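Local coordinates for putative hyaluronoglucosaminidase (Clostridium perfringens, PDB 6PWI), which probably acts as a hexosaminidase of glycoside hydrolase family 84, and is represented here by an N-terminal domain, the catalytic barrel and a following helical region, at residues L553-E558 against Y589-S594; I561-S566 against K580-G585. All coordinates share one frame; numbering follows the deposited sequence.

Contact 1: residues L553-E558 against Y589-S594; sequences LRDLAE and YTASRS
D555 and S592 meet with their CB atoms 3.5 Å apart, each CB pointing toward the opposite segment. Their CA atoms are 4.8 Å apart, a spacing suited to a compact serine, whose single hydroxyl can turn aside. The CG of D555 lies anti to its carbonyl carbon, which carries the carboxylate alongside the backbone of A591 and S592, while the A591 methyl CB approaches D555 OD2 at 3.5 Å. D555 OD2 is hydrogen-bonded to NE2 of H595, just beyond the segment; the nearby S592 N makes too poor an angle to bond with it. If H595 is protonated, its charge would favour an ionised aspartate here.

S592 turns its OG into the position between the backbone N and the carbonyl carbon (chi1 82°). From there S592 OG donates to Y589 O at 2.6 Å. The C=O...OG angle is 136°, with OG tilted 16° from the carbonyl plane. The hydroxyl is thus satisfied within its own segment and can lie against an apolar neighbour: L556 CD2 sits 3.6 Å from S592 OG. On its other contact L556 CD2 lies 4.2 Å from Y589 CD1, at the edge of the ring and near its plane. Leucine suits this place because its branched end can touch serine and tyrosine together, although its CB does not point straight across. Helix 613-623 extends this apolar patch, I617 touching L556 and I614 touching Y589.

A591 O accepts a hydrogen bond from S594 N at 3.0 Å, closing a type I beta turn from A591 to S594, and S592 O accepts a hydrogen bond from S552 OG. The arrangement is that of a helical hairpin, the C-terminal end of one arm passing into a type I turn beside the other arm.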
ATOM      1  N   LEU A 553      11.280   8.120  20.205  1.00 24.20           N
ATOM      2  CA  LEU A 553      10.654   7.052  20.968  1.00 24.39           C
ATOM      3  C   LEU A 553      11.613   6.496  22.023  1.00 25.39           C
ATOM      4  O   LEU A 553      11.173   6.120  23.112  1.00 26.46           O
ATOM      5  CB  LEU A 553      10.170   5.949  20.025  1.00 22.62           C
ATOM      6  CG  LEU A 553       9.469   4.779  20.708  1.00 21.89           C
ATOM      7  CD1 LEU A 553       8.170   5.224  21.358  1.00 21.20           C
ATOM      8  CD2 LEU A 553       9.220   3.645  19.727  1.00 22.29           C
ATOM      9  N   ARG A 554      12.910   6.423  21.696  1.00 24.56           N
ATOM     10  CA  ARG A 554      13.889   5.942  22.656  1.00 25.38           C
ATOM     11  C   ARG A 554      13.848   6.824  23.905  1.00 26.36           C
ATOM     12  O   ARG A 554      13.772   6.322  25.025  1.00 26.57           O
ATOM     13  CB  ARG A 554      15.294   5.900  22.046  1.00 24.93           C
ATOM     14  CG  ARG A 554      16.381   5.457  23.017  1.00 23.92           C
ATOM     15  CD  ARG A 554      17.789   5.436  22.450  1.00 23.04           C
ATOM     16  NE  ARG A 554      17.839   4.757  21.160  1.00 23.99           N
ATOM     17  CZ  ARG A 554      17.925   5.373  19.979  1.00 24.04           C
ATOM     18  NH1 ARG A 554      17.949   4.662  18.863  1.00 23.56           N
ATOM     19  NH2 ARG A 554      17.984   6.693  19.919  1.00 22.91           N
ATOM     20  N   ASP A 555      13.852   8.142  23.687  1.00 27.07           N
ATOM     21  CA  ASP A 555      13.799   9.118  24.761  1.00 28.60           C
ATOM     22  C   ASP A 555      12.500   8.982  25.562  1.00 29.76           C
ATOM     23  O   ASP A 555      12.538   9.067  26.792  1.00 29.70           O
ATOM     24  CB  ASP A 555      14.069  10.529  24.234  1.00 30.24           C
ATOM     25  CG  ASP A 555      15.425  10.668  23.553  1.00 34.13           C
ATOM     26  OD1 ASP A 555      16.327   9.836  23.833  1.00 36.51           O
ATOM     27  OD2 ASP A 555      15.581  11.610  22.745  1.00 35.34           O
ATOM     28  N   LEU A 556      11.362   8.763  24.875  1.00 27.43           N
ATOM     29  CA  LEU A 556      10.091   8.579  25.562  1.00 25.28           C
ATOM     30  C   LEU A 556      10.180   7.368  26.486  1.00 24.68           C
ATOM     31  O   LEU A 556       9.705   7.426  27.616  1.00 24.26           O
ATOM     32  CB  LEU A 556       8.932   8.389  24.574  1.00 24.58           C
ATOM     33  CG  LEU A 556       8.456   9.589  23.755  1.00 23.66           C
ATOM     34  CD1 LEU A 556       7.199   9.208  22.992  1.00 23.05           C
ATOM     35  CD2 LEU A 556       8.198  10.823  24.605  1.00 22.82           C
ATOM     36  N   ALA A 557      10.764   6.270  25.993  1.00 25.33           N
ATOM     37  CA  ALA A 557      10.894   5.058  26.791  1.00 27.42           C
ATOM     38  C   ALA A 557      11.773   5.311  28.016  1.00 28.92           C
ATOM     39  O   ALA A 557      11.445   4.868  29.113  1.00 29.16           O
ATOM     40  CB  ALA A 557      11.424   3.920  25.960  1.00 27.38           C
ATOM     41  N   GLU A 558      12.884   6.035  27.825  1.00 29.40           N
ATOM     42  CA  GLU A 558      13.794   6.332  28.917  1.00 29.62           C
ATOM     43  C   GLU A 558      13.111   7.239  29.937  1.00 28.10           C
ATOM     44  O   GLU A 558      13.292   7.064  31.137  1.00 29.18           O
ATOM     45  CB  GLU A 558      15.112   6.900  28.390  1.00 31.77           C
ATOM     46  CG  GLU A 558      16.130   5.814  28.094  1.00 38.26           C
ATOM     47  CD  GLU A 558      17.279   6.174  27.164  1.00 44.28           C
ATOM     48  OE1 GLU A 558      17.286   7.305  26.621  1.00 48.93           O
ATOM     49  OE2 GLU A 558      18.175   5.316  26.979  1.00 48.39           O
ATOM     50  N   TYR A 589      12.297  13.600  28.485  1.00 29.46           N
ATOM     51  CA  TYR A 589      11.166  14.138  27.751  1.00 28.65           C
ATOM     52  C   TYR A 589      11.637  15.276  26.850  1.00 29.48           C
ATOM     53  O   TYR A 589      11.249  15.329  25.681  1.00 32.17           O
ATOM     54  CB  TYR A 589       9.990  14.548  28.643  1.00 27.56           C
ATOM     55  CG  TYR A 589       8.838  15.132  27.860  1.00 27.50           C
ATOM     56  CD1 TYR A 589       8.122  14.349  26.968  1.00 27.93           C
ATOM     57  CD2 TYR A 589       8.494  16.473  27.960  1.00 28.02           C
ATOM     58  CE1 TYR A 589       7.081  14.869  26.216  1.00 28.64           C
ATOM     59  CE2 TYR A 589       7.455  17.012  27.214  1.00 28.69           C
ATOM     60  CZ  TYR A 589       6.745  16.205  26.339  1.00 29.51           C
ATOM     61  OH  TYR A 589       5.707  16.699  25.599  1.00 29.69           O
ATOM     62  N   THR A 590      12.473  16.176  27.390  1.00 27.70           N
ATOM     63  CA  THR A 590      12.979  17.284  26.588  1.00 26.60           C
ATOM     64  C   THR A 590      13.753  16.743  25.388  1.00 25.35           C
ATOM     65  O   THR A 590      13.545  17.202  24.269  1.00 25.91           O
ATOM     66  CB  THR A 590      13.742  18.317  27.428  1.00 25.97           C
ATOM     67  OG1 THR A 590      12.713  19.034  28.104  1.00 26.62           O
ATOM     68  CG2 THR A 590      14.534  19.302  26.594  1.00 23.35           C
ATOM     69  N   ALA A 591      14.620  15.754  25.645  1.00 24.54           N
ATOM     70  CA  ALA A 591      15.418  15.075  24.635  1.00 23.99           C
ATOM     71  C   ALA A 591      14.532  14.534  23.506  1.00 23.60           C
ATOM     72  O   ALA A 591      14.885  14.635  22.331  1.00 22.94           O
ATOM     73  CB  ALA A 591      16.230  13.976  25.283  1.00 22.49           C
ATOM     74  N   SER A 592      13.374  13.975  23.873  1.00 22.81           N
ATOM     75  CA  SER A 592      12.490  13.350  22.907  1.00 23.35           C
ATOM     76  C   SER A 592      12.001  14.375  21.885  1.00 24.19           C
ATOM     77  O   SER A 592      11.516  13.991  20.822  1.00 24.27           O
ATOM     78  CB  SER A 592      11.336  12.669  23.593  1.00 23.35           C
ATOM     79  OG  SER A 592      10.323  13.611  23.918  1.00 23.46           O
ATOM     80  N   ARG A 593      12.147  15.671  22.205  1.00 23.92           N
ATOM     81  CA  ARG A 593      11.614  16.736  21.368  1.00 24.48           C
ATOM     82  C   ARG A 593      12.734  17.438  20.601  1.00 25.15           C
ATOM     83  O   ARG A 593      12.510  18.470  19.973  1.00 25.72           O
ATOM     84  CB  ARG A 593      10.855  17.757  22.219  1.00 24.42           C
ATOM     85  CG  ARG A 593       9.531  17.251  22.769  1.00 24.74           C
ATOM     86  CD  ARG A 593       8.959  18.171  23.834  1.00 25.51           C
ATOM     87  NE  ARG A 593       8.611  19.513  23.373  1.00 25.28           N
ATOM     88  CZ  ARG A 593       7.455  19.853  22.798  1.00 25.53           C
ATOM     89  NH1 ARG A 593       6.510  18.953  22.578  1.00 24.88           N
ATOM     90  NH2 ARG A 593       7.255  21.101  22.426  1.00 25.85           N
ATOM     91  N   SER A 594      13.935  16.861  20.633  1.00 26.56           N
ATOM     92  CA  SER A 594      15.114  17.579  20.177  1.00 28.46           C
ATOM     93  C   SER A 594      15.480  17.230  18.730  1.00 29.10           C
ATOM     94  O   SER A 594      16.370  17.858  18.162  1.00 30.17           O
ATOM     95  CB  SER A 594      16.275  17.348  21.121  1.00 27.84           C
ATOM     96  OG  SER A 594      16.589  15.964  21.195  1.00 27.34           O
TER

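Contact 2: residues I561-S566 against K580-G585; sequences IAYINS and KYYVLG
Y563 and Y582 form the aromatic part of the interface, a T-shaped stack in which the edge of Y563 is directed at the face of Y582. The ring planes stand 82° apart and the centroids are separated by 5.3 Å, with Y563 CE1 placed off-centre over the Y582 ring, toward its rim.

Two CH-pi contacts follow. G585 CA lies over one face of Y563, 3.9 Å from the ring centroid; the absence of a side chain lets the broad ring settle directly on the helix backbone. N565 CB stands almost exactly on the normal of the Y581 ring, 3.4 Å from its centroid. The amide of N565 continues across this ring, its plane turned 49° from that of the tyrosine. Y581 holds its CG anti to the carbonyl carbon, laying the ring along the opposing helix under N565.

Aliphatic packing fills in between the rings. A562 CB touches L584 CG at 3.9 Å, while S566 CB meets Y581 CB at 3.5 Å. The A562 methyl also rests on backbone, its CB 3.5 Å from G585 N. Small residues suit these positions because the axes of segments 561-566 and 580-585 approach to 7.5 Å. Two of the hydroxyls form hydrogen bonds outside the segments: S566 OG with A578 O, and Y582 OH with S621 O.

The two segments, parts of helices 540-572 and 575-591, run nearly antiparallel, their axes at 159°. Y563 packs on helix 613-623, and Y582 is tied to it by the hydrogen bond to S621 O, whereas helix 513-536 meets helix 540-572 through I561 and I564.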
ATOM      1  N   ILE A 561      10.478   5.282  32.002  1.00 23.33           N
ATOM      2  CA  ILE A 561      11.157   4.398  32.935  1.00 23.39           C
ATOM      3  C   ILE A 561      11.676   5.204  34.129  1.00 23.93           C
ATOM      4  O   ILE A 561      11.556   4.765  35.276  1.00 22.88           O
ATOM      5  CB  ILE A 561      12.257   3.580  32.225  1.00 22.90           C
ATOM      6  CG1 ILE A 561      11.642   2.584  31.235  1.00 23.01           C
ATOM      7  CG2 ILE A 561      13.161   2.878  33.233  1.00 21.34           C
ATOM      8  CD1 ILE A 561      12.652   1.899  30.335  1.00 22.92           C
ATOM      9  N   ALA A 562      12.235   6.388  33.856  1.00 23.77           N
ATOM     10  CA  ALA A 562      12.743   7.237  34.921  1.00 24.66           C
ATOM     11  C   ALA A 562      11.602   7.646  35.852  1.00 25.65           C
ATOM     12  O   ALA A 562      11.750   7.573  37.074  1.00 26.93           O
ATOM     13  CB  ALA A 562      13.473   8.432  34.359  1.00 24.52           C
ATOM     14  N   TYR A 563      10.459   8.043  35.271  1.00 24.53           N
ATOM     15  CA  TYR A 563       9.334   8.506  36.069  1.00 25.11           C
ATOM     16  C   TYR A 563       8.767   7.364  36.910  1.00 26.68           C
ATOM     17  O   TYR A 563       8.595   7.521  38.114  1.00 28.75           O
ATOM     18  CB  TYR A 563       8.274   9.197  35.211  1.00 24.21           C
ATOM     19  CG  TYR A 563       8.556  10.650  34.933  1.00 24.37           C
ATOM     20  CD1 TYR A 563       8.753  11.559  35.964  1.00 24.40           C
ATOM     21  CD2 TYR A 563       8.606  11.123  33.632  1.00 24.25           C
ATOM     22  CE1 TYR A 563       9.003  12.899  35.710  1.00 24.21           C
ATOM     23  CE2 TYR A 563       8.855  12.459  33.362  1.00 24.60           C
ATOM     24  CZ  TYR A 563       9.053  13.350  34.402  1.00 24.89           C
ATOM     25  OH  TYR A 563       9.302  14.661  34.121  1.00 26.82           O
ATOM     26  N   ILE A 564       8.502   6.216  36.277  1.00 26.48           N
ATOM     27  CA  ILE A 564       8.091   5.029  37.007  1.00 26.38           C
ATOM     28  C   ILE A 564       9.099   4.736  38.117  1.00 27.14           C
ATOM     29  O   ILE A 564       8.710   4.379  39.227  1.00 29.17           O
ATOM     30  CB  ILE A 564       7.893   3.819  36.077  1.00 26.25           C
ATOM     31  CG1 ILE A 564       6.764   4.067  35.073  1.00 26.69           C
ATOM     32  CG2 ILE A 564       7.646   2.560  36.899  1.00 25.43           C
ATOM     33  CD1 ILE A 564       6.817   3.171  33.852  1.00 27.14           C
ATOM     34  N   ASN A 565      10.392   4.893  37.826  1.00 26.83           N
ATOM     35  CA  ASN A 565      11.396   4.602  38.836  1.00 26.21           C
ATOM     36  C   ASN A 565      11.248   5.574  40.002  1.00 25.26           C
ATOM     37  O   ASN A 565      11.390   5.178  41.152  1.00 24.87           O
ATOM     38  CB  ASN A 565      12.818   4.531  38.274  1.00 26.56           C
ATOM     39  CG  ASN A 565      13.134   3.195  37.630  1.00 27.24           C
ATOM     40  OD1 ASN A 565      12.518   2.176  37.944  1.00 27.31           O
ATOM     41  ND2 ASN A 565      14.102   3.184  36.730  1.00 28.77           N
ATOM     42  N   SER A 566      10.909   6.829  39.688  1.00 24.55           N
ATOM     43  CA  SER A 566      10.739   7.877  40.680  1.00 23.14           C
ATOM     44  C   SER A 566       9.564   7.550  41.597  1.00 23.70           C
ATOM     45  O   SER A 566       9.676   7.669  42.814  1.00 25.30           O
ATOM     46  CB  SER A 566      10.561   9.202  40.000  1.00 22.25           C
ATOM     47  OG  SER A 566      10.272  10.222  40.937  1.00 22.01           O
ATOM     48  N   LYS A 580      16.133  12.297  41.833  1.00 33.81           N
ATOM     49  CA  LYS A 580      17.074  12.149  40.733  1.00 34.85           C
ATOM     50  C   LYS A 580      16.393  11.512  39.520  1.00 32.82           C
ATOM     51  O   LYS A 580      16.668  11.891  38.384  1.00 31.62           O
ATOM     52  CB  LYS A 580      18.291  11.322  41.167  1.00 38.18           C
ATOM     53  CG  LYS A 580      19.269  12.005  42.118  1.00 41.37           C
ATOM     54  CD  LYS A 580      20.507  11.163  42.388  1.00 45.68           C
ATOM     55  CE  LYS A 580      20.965  11.165  43.836  1.00 50.60           C
ATOM     56  NZ  LYS A 580      21.595  12.449  44.232  1.00 52.08           N
ATOM     57  N   TYR A 581      15.510  10.537  39.773  1.00 31.05           N
ATOM     58  CA  TYR A 581      14.754   9.877  38.722  1.00 28.19           C
ATOM     59  C   TYR A 581      13.812  10.874  38.057  1.00 27.46           C
ATOM     60  O   TYR A 581      13.685  10.886  36.834  1.00 27.65           O
ATOM     61  CB  TYR A 581      13.971   8.687  39.278  1.00 27.08           C
ATOM     62  CG  TYR A 581      14.754   7.406  39.400  1.00 27.58           C
ATOM     63  CD1 TYR A 581      15.480   6.910  38.328  1.00 27.67           C
ATOM     64  CD2 TYR A 581      14.757   6.679  40.583  1.00 27.76           C
ATOM     65  CE1 TYR A 581      16.206   5.733  38.432  1.00 28.41           C
ATOM     66  CE2 TYR A 581      15.477   5.499  40.705  1.00 27.74           C
ATOM     67  CZ  TYR A 581      16.203   5.024  39.622  1.00 28.53           C
ATOM     68  OH  TYR A 581      16.917   3.867  39.722  1.00 28.56           O
ATOM     69  N   TYR A 582      13.143  11.694  38.878  1.00 25.47           N
ATOM     70  CA  TYR A 582      12.225  12.703  38.376  1.00 24.61           C
ATOM     71  C   TYR A 582      12.964  13.626  37.408  1.00 24.34           C
ATOM     72  O   TYR A 582      12.478  13.911  36.319  1.00 25.14           O
ATOM     73  CB  TYR A 582      11.601  13.484  39.533  1.00 23.46           C
ATOM     74  CG  TYR A 582      10.461  14.389  39.140  1.00 22.82           C
ATOM     75  CD1 TYR A 582       9.145  13.953  39.220  1.00 22.76           C
ATOM     76  CD2 TYR A 582      10.691  15.688  38.701  1.00 21.85           C
ATOM     77  CE1 TYR A 582       8.088  14.781  38.869  1.00 22.07           C
ATOM     78  CE2 TYR A 582       9.646  16.523  38.336  1.00 21.43           C
ATOM     79  CZ  TYR A 582       8.341  16.067  38.418  1.00 21.54           C
ATOM     80  OH  TYR A 582       7.305  16.881  38.065  1.00 21.09           O
ATOM     81  N   VAL A 583      14.156  14.062  37.814  1.00 24.44           N
ATOM     82  CA  VAL A 583      14.985  14.944  37.014  1.00 25.18           C
ATOM     83  C   VAL A 583      15.397  14.240  35.719  1.00 26.90           C
ATOM     84  O   VAL A 583      15.304  14.837  34.645  1.00 27.54           O
ATOM     85  CB  VAL A 583      16.183  15.469  37.829  1.00 24.88           C
ATOM     86  CG1 VAL A 583      17.238  16.121  36.948  1.00 24.28           C
ATOM     87  CG2 VAL A 583      15.715  16.444  38.907  1.00 24.54           C
ATOM     88  N   LEU A 584      15.823  12.970  35.817  1.00 27.22           N
ATOM     89  CA  LEU A 584      16.159  12.194  34.633  1.00 27.86           C
ATOM     90  C   LEU A 584      14.946  12.136  33.701  1.00 29.79           C
ATOM     91  O   LEU A 584      15.082  12.309  32.491  1.00 31.42           O
ATOM     92  CB  LEU A 584      16.665  10.802  35.033  1.00 27.28           C
ATOM     93  CG  LEU A 584      17.097   9.887  33.881  1.00 28.67           C
ATOM     94  CD1 LEU A 584      18.087  10.567  32.943  1.00 27.46           C
ATOM     95  CD2 LEU A 584      17.671   8.573  34.397  1.00 28.72           C
ATOM     96  N   GLY A 585      13.753  11.957  34.283  1.00 30.43           N
ATOM     97  CA  GLY A 585      12.505  11.907  33.537  1.00 30.20           C
ATOM     98  C   GLY A 585      12.255  13.178  32.733  1.00 31.12           C
ATOM     99  O   GLY A 585      11.836  13.104  31.583  1.00 31.24           O
TER

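Overall arrangement
Beyond the N-terminal domain and the eight-stranded parallel barrel, the chain enters a set of long helices. Helix 540-572 passes first through 553-558 and then 561-566, reverses in a short connection, and returns as helix 575-591 through 580-585 and finally 589-594. Contact 2 therefore closes the shorter, inner loop, with 13 residues between its segments, and contact 1 encloses it with a 30-residue, almost wholly helical loop. The two do not cross; their centres lie 13 Å apart along one helical hairpin. Helices 513-536 and 613-623 both pack against this hairpin at the two contacts, forming a helical unit with it, away from the predicted active site.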